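3-phosphoshikimate 1-carboxyvinyltransferase (Streptomyces sviceus, PDB 7M0O) probably transfers the enolpyruvyl group of phosphoenolpyruvate to the 5-hydroxyl of shikimate-3-phosphate, releasing phosphate, in the sixth step of chorismate biosynthesis. Local coordinates at residues 4-14 against 217-226. Residues are numbered along the deposited sequence; the frame is centred on the assembly and turned at random.
Sequences LPGSKSITARA and YAIEPDASTA
Gly-6 and Pro-221 lie across from each other in a single beta bridge, their CA atoms 3.9 Å apart, where the two chain crossings between the globular domains of the EPSP synthase fold pass over each other. Asp-222 N donates to Pro-5 O at 3.0 Å and Ser-7 N to Glu-220 O at 2.9 Å, both lying in the carbonyl plane of the acceptor. Gly-6, lacking a side chain, brings its CA close to Glu-220 O, while the rings of Pro-5 and Pro-221 stiffen the two crossings. Beyond the bridge, Ile-219 reaches the helix beginning at Lys-8: its CD1 presses tightly on Ala-14 CB (3.5 Å) and meets Ile-10 CG2, the two isoleucines sliding past each other in opposite directions. Ala-14 is small enough to admit that methyl, and Ile-10 CG2 also meets the edge of the Tyr-217 ring. With chi1 at -60°, Ile-219 turns CG2 anti to its own backbone N, against Thr-11 OG1. That hydroxyl donates to Ser-7 O, which Thr-11 N approaches from the opposite face. At the other end, Leu-4 CD1 rests on Ala-226 CA at 3.7 Å. Each crossing ends in an N-cap: Ser-7 OG accepts from Ile-10 N, and Asp-222 OD1 from Thr-225 N at 2.9 Å. A water joins Asp-222 OD2 to Lys-8 N. The bridge and the two caps thus probably fix the first turn of the helix that carries Lys-8, Ser-9 and Arg-13, predicted substrate-binding residues, beside the interdomain active site, with the Asp-222 carboxylate, through that water, tying the two helix starts together.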
ATOM      1  N   LEU A   4      -6.763  -0.232  12.971  1.00 14.67           N
ATOM      2  CA  LEU A   4      -5.558  -0.103  12.175  1.00 14.95           C
ATOM      3  C   LEU A   4      -5.813   0.778  10.951  1.00 13.26           C
ATOM      4  O   LEU A   4      -6.912   0.782  10.396  1.00 17.29           O
ATOM      5  CB  LEU A   4      -5.065  -1.478  11.734  1.00 12.77           C
ATOM      6  CG  LEU A   4      -4.599  -2.396  12.876  1.00 13.37           C
ATOM      7  CD1 LEU A   4      -4.156  -3.741  12.303  1.00 13.01           C
ATOM      8  CD2 LEU A   4      -3.470  -1.740  13.684  1.00 12.72           C
ATOM      9  N   PRO A   5      -4.802   1.529  10.518  1.00 13.34           N
ATOM     10  CA  PRO A   5      -5.021   2.509   9.448  1.00 12.14           C
ATOM     11  C   PRO A   5      -5.236   1.856   8.091  1.00 14.64           C
ATOM     12  O   PRO A   5      -4.694   0.790   7.793  1.00 14.85           O
ATOM     13  CB  PRO A   5      -3.734   3.340   9.457  1.00 13.76           C
ATOM     14  CG  PRO A   5      -2.717   2.454  10.079  1.00 18.63           C
ATOM     15  CD  PRO A   5      -3.453   1.628  11.094  1.00 19.42           C
ATOM     16  N   GLY A   6      -6.025   2.543   7.263  1.00 12.12           N
ATOM     17  CA  GLY A   6      -6.245   2.084   5.904  1.00 10.95           C
ATOM     18  C   GLY A   6      -4.964   2.061   5.093  1.00 11.09           C
ATOM     19  O   GLY A   6      -4.000   2.780   5.377  1.00 12.70           O
ATOM     20  N   SER A   7      -4.979   1.234   4.050  1.00  9.44           N
ATOM     21  CA  SER A   7      -3.865   1.144   3.119  1.00 11.50           C
ATOM     22  C   SER A   7      -3.691   2.473   2.390  1.00 11.09           C
ATOM     23  O   SER A   7      -4.659   3.041   1.874  1.00 12.31           O
ATOM     24  CB  SER A   7      -4.099   0.014   2.109  1.00 13.68           C
ATOM     25  OG  SER A   7      -3.413   0.278   0.885  1.00 13.05           O
ATOM     26  N   LYS A   8      -2.451   2.977   2.378  1.00 10.47           N
ATOM     27  CA  LYS A   8      -2.178   4.240   1.692  1.00 12.60           C
ATOM     28  C   LYS A   8      -2.390   4.109   0.187  1.00 15.52           C
ATOM     29  O   LYS A   8      -3.040   4.961  -0.438  1.00 15.18           O
ATOM     30  CB  LYS A   8      -0.757   4.704   2.004  1.00 17.46           C
ATOM     31  CG  LYS A   8      -0.234   5.783   1.053  1.00 18.15           C
ATOM     32  CD  LYS A   8      -1.056   7.063   1.139  1.00 25.77           C
ATOM     33  CE  LYS A   8      -0.476   8.158   0.227  1.00 30.05           C
ATOM     34  NZ  LYS A   8      -0.538   7.787  -1.219  1.00 33.62           N
ATOM     35  N   SER A   9      -1.832   3.064  -0.424  1.00 12.08           N
ATOM     36  CA  SER A   9      -1.934   2.959  -1.876  1.00 14.45           C
ATOM     37  C   SER A   9      -3.359   2.642  -2.319  1.00 13.86           C
ATOM     38  O   SER A   9      -3.781   3.070  -3.398  1.00 15.30           O
ATOM     39  CB  SER A   9      -0.961   1.907  -2.413  1.00 20.36           C
ATOM     40  OG  SER A   9      -1.277   0.620  -1.939  1.00 20.71           O
ATOM     41  N   ILE A  10      -4.121   1.903  -1.513  1.00 13.87           N
ATOM     42  CA  ILE A  10      -5.516   1.671  -1.872  1.00 10.80           C
ATOM     43  C   ILE A  10      -6.326   2.960  -1.711  1.00 11.10           C
ATOM     44  O   ILE A  10      -7.177   3.278  -2.551  1.00 13.70           O
ATOM     45  CB  ILE A  10      -6.099   0.503  -1.063  1.00 12.24           C
ATOM     46  CG1 ILE A  10      -5.462  -0.806  -1.545  1.00 13.16           C
ATOM     47  CG2 ILE A  10      -7.634   0.465  -1.211  1.00 11.87           C
ATOM     48  CD1 ILE A  10      -5.814  -2.044  -0.716  1.00 14.28           C
ATOM     49  N   THR A  11      -6.049   3.743  -0.664  1.00 11.22           N
ATOM     50  CA  THR A  11      -6.774   4.998  -0.489  1.00  8.14           C
ATOM     51  C   THR A  11      -6.535   5.922  -1.678  1.00 11.04           C
ATOM     52  O   THR A  11      -7.469   6.565  -2.177  1.00 12.61           O
ATOM     53  CB  THR A  11      -6.373   5.683   0.834  1.00 11.76           C
ATOM     54  OG1 THR A  11      -6.723   4.847   1.959  1.00 10.95           O
ATOM     55  CG2 THR A  11      -7.088   7.027   0.983  1.00 14.71           C
ATOM     56  N   ALA A  12      -5.305   5.935  -2.188  1.00 13.28           N
ATOM     57  CA  ALA A  12      -4.945   6.812  -3.302  1.00 14.67           C
ATOM     58  C   ALA A  12      -5.726   6.466  -4.561  1.00 13.93           C
ATOM     59  O   ALA A  12      -6.324   7.346  -5.197  1.00 14.46           O
ATOM     60  CB  ALA A  12      -3.442   6.703  -3.568  1.00 16.94           C
ATOM     61  N   ARG A  13      -5.685   5.191  -4.965  1.00 12.00           N
ATOM     62  CA  ARG A  13      -6.479   4.751  -6.113  1.00 15.29           C
ATOM     63  C   ARG A  13      -7.963   5.048  -5.908  1.00 16.06           C
ATOM     64  O   ARG A  13      -8.650   5.482  -6.841  1.00 14.87           O
ATOM     65  CB  ARG A  13      -6.287   3.253  -6.356  1.00 13.87           C
ATOM     66  CG  ARG A  13      -4.865   2.763  -6.675  1.00 16.01           C
ATOM     67  CD  ARG A  13      -4.953   1.242  -6.737  1.00 22.78           C
ATOM     68  NE  ARG A  13      -3.711   0.512  -6.984  1.00 30.08           N
ATOM     69  CZ  ARG A  13      -2.880   0.075  -6.039  1.00 25.06           C
ATOM     70  NH1 ARG A  13      -3.111   0.319  -4.750  1.00 22.25           N
ATOM     71  NH2 ARG A  13      -1.805  -0.609  -6.388  1.00 28.81           N
ATOM     72  N   ALA A  14      -8.484   4.789  -4.704  1.00 11.50           N
ATOM     73  CA  ALA A  14      -9.917   4.969  -4.458  1.00 13.05           C
ATOM     74  C   ALA A  14     -10.341   6.426  -4.596  1.00 11.42           C
ATOM     75  O   ALA A  14     -11.474   6.704  -5.016  1.00 10.96           O
ATOM     76  CB  ALA A  14     -10.285   4.456  -3.067  1.00 10.21           C
ATOM     77  N   TYR A 217     -17.275   2.027  -1.446  1.00 17.11           N
ATOM     78  CA  TYR A 217     -16.031   1.266  -1.507  1.00 20.44           C
ATOM     79  C   TYR A 217     -15.314   1.380  -0.172  1.00 17.45           C
ATOM     80  O   TYR A 217     -14.924   2.480   0.236  1.00 16.68           O
ATOM     81  CB  TYR A 217     -15.115   1.731  -2.650  1.00 16.24           C
ATOM     82  CG  TYR A 217     -13.950   0.782  -2.816  1.00 14.24           C
ATOM     83  CD1 TYR A 217     -14.093  -0.411  -3.519  1.00 16.85           C
ATOM     84  CD2 TYR A 217     -12.730   1.050  -2.213  1.00 13.68           C
ATOM     85  CE1 TYR A 217     -13.032  -1.301  -3.627  1.00 18.67           C
ATOM     86  CE2 TYR A 217     -11.671   0.175  -2.313  1.00 14.81           C
ATOM     87  CZ  TYR A 217     -11.826  -0.997  -3.019  1.00 17.17           C
ATOM     88  OH  TYR A 217     -10.761  -1.865  -3.110  1.00 18.14           O
ATOM     89  N   ALA A 218     -15.153   0.247   0.505  1.00 14.92           N
ATOM     90  CA  ALA A 218     -14.445   0.181   1.776  1.00 18.22           C
ATOM     91  C   ALA A 218     -12.952  -0.023   1.535  1.00 15.28           C
ATOM     92  O   ALA A 218     -12.554  -0.939   0.800  1.00 14.22           O
ATOM     93  CB  ALA A 218     -15.000  -0.959   2.634  1.00 16.99           C
ATOM     94  N   ILE A 219     -12.138   0.817   2.175  1.00 14.90           N
ATOM     95  CA  ILE A 219     -10.681   0.731   2.088  1.00 11.17           C
ATOM     96  C   ILE A 219     -10.186  -0.297   3.097  1.00  9.89           C
ATOM     97  O   ILE A 219     -10.498  -0.211   4.295  1.00 15.73           O
ATOM     98  CB  ILE A 219     -10.034   2.101   2.348  1.00 13.66           C
ATOM     99  CG1 ILE A 219     -10.511   3.133   1.322  1.00 21.15           C
ATOM    100  CG2 ILE A 219      -8.487   1.975   2.372  1.00 12.20           C
ATOM    101  CD1 ILE A 219     -10.265   2.705  -0.062  1.00 21.85           C
ATOM    102  N   GLU A 220      -9.397  -1.256   2.618  1.00 10.13           N
ATOM    103  CA  GLU A 220      -8.827  -2.270   3.513  1.00 12.52           C
ATOM    104  C   GLU A 220      -7.784  -1.651   4.442  1.00 11.31           C
ATOM    105  O   GLU A 220      -6.984  -0.813   4.014  1.00 11.70           O
ATOM    106  CB  GLU A 220      -8.156  -3.395   2.719  1.00 11.65           C
ATOM    107  CG  GLU A 220      -9.098  -4.332   2.014  1.00 15.23           C
ATOM    108  CD  GLU A 220      -8.387  -5.297   1.067  1.00 17.36           C
ATOM    109  OE1 GLU A 220      -7.156  -5.542   1.204  1.00 15.76           O
ATOM    110  OE2 GLU A 220      -9.077  -5.815   0.168  1.00 19.89           O
ATOM    111  N   PRO A 221      -7.756  -2.053   5.712  1.00 10.26           N
ATOM    112  CA  PRO A 221      -6.595  -1.733   6.546  1.00 12.12           C
ATOM    113  C   PRO A 221      -5.338  -2.338   5.941  1.00 12.12           C
ATOM    114  O   PRO A 221      -5.382  -3.373   5.275  1.00 12.13           O
ATOM    115  CB  PRO A 221      -6.930  -2.382   7.898  1.00 12.87           C
ATOM    116  CG  PRO A 221      -8.426  -2.576   7.863  1.00 15.16           C
ATOM    117  CD  PRO A 221      -8.790  -2.809   6.440  1.00 13.55           C
ATOM    118  N   ASP A 222      -4.209  -1.684   6.172  1.00 12.51           N
ATOM    119  CA  ASP A 222      -2.949  -2.216   5.675  1.00 10.09           C
ATOM    120  C   ASP A 222      -2.709  -3.607   6.256  1.00 10.99           C
ATOM    121  O   ASP A 222      -2.616  -3.782   7.478  1.00 11.06           O
ATOM    122  CB  ASP A 222      -1.798  -1.273   6.022  1.00 13.22           C
ATOM    123  CG  ASP A 222      -0.517  -1.622   5.294  1.00 17.12           C
ATOM    124  OD1 ASP A 222       0.066  -2.687   5.585  1.00 14.30           O
ATOM    125  OD2 ASP A 222      -0.075  -0.820   4.446  1.00 18.40           O
ATOM    126  N   ALA A 223      -2.614  -4.594   5.371  1.00 10.33           N
ATOM    127  CA  ALA A 223      -2.485  -5.980   5.807  1.00  8.94           C
ATOM    128  C   ALA A 223      -1.079  -6.313   6.288  1.00  8.54           C
ATOM    129  O   ALA A 223      -0.907  -7.221   7.111  1.00 11.52           O
ATOM    130  CB  ALA A 223      -2.891  -6.928   4.672  1.00 10.01           C
ATOM    131  N   SER A 224      -0.065  -5.612   5.780  1.00  9.89           N
ATOM    132  CA  SER A 224       1.291  -5.800   6.283  1.00  9.29           C
ATOM    133  C   SER A 224       1.406  -5.297   7.715  1.00  9.82           C
ATOM    134  O   SER A 224       1.990  -5.961   8.577  1.00 10.88           O
ATOM    135  CB  SER A 224       2.278  -5.064   5.373  1.00 12.98           C
ATOM    136  OG  SER A 224       2.065  -5.402   4.016  1.00 15.26           O
ATOM    137  N   THR A 225       0.824  -4.129   7.984  1.00 11.50           N
ATOM    138  CA  THR A 225       0.726  -3.622   9.348  1.00 10.82           C
ATOM    139  C   THR A 225      -0.064  -4.577  10.235  1.00 10.05           C
ATOM    140  O   THR A 225       0.287  -4.788  11.402  1.00 10.56           O
ATOM    141  CB  THR A 225       0.067  -2.243   9.317  1.00  9.95           C
ATOM    142  OG1 THR A 225       0.951  -1.331   8.665  1.00 13.26           O
ATOM    143  CG2 THR A 225      -0.253  -1.740  10.728  1.00 10.94           C
ATOM    144  N   ALA A 226      -1.114  -5.197   9.686  1.00  8.84           N
ATOM    145  CA  ALA A 226      -1.929  -6.106  10.477  1.00 10.97           C
ATOM    146  C   ALA A 226      -1.167  -7.355  10.896  1.00 12.48           C
ATOM    147  O   ALA A 226      -1.527  -7.961  11.911  1.00 10.12           O
ATOM    148  CB  ALA A 226      -3.189  -6.521   9.708  1.00 11.16           C
TER
HETATM  149  O   HOH W   1      -3.024  -1.306   9.218  1.00 24.36           O
HETATM  150  O   HOH W   2      -0.316   1.687   3.977  1.00 15.18           O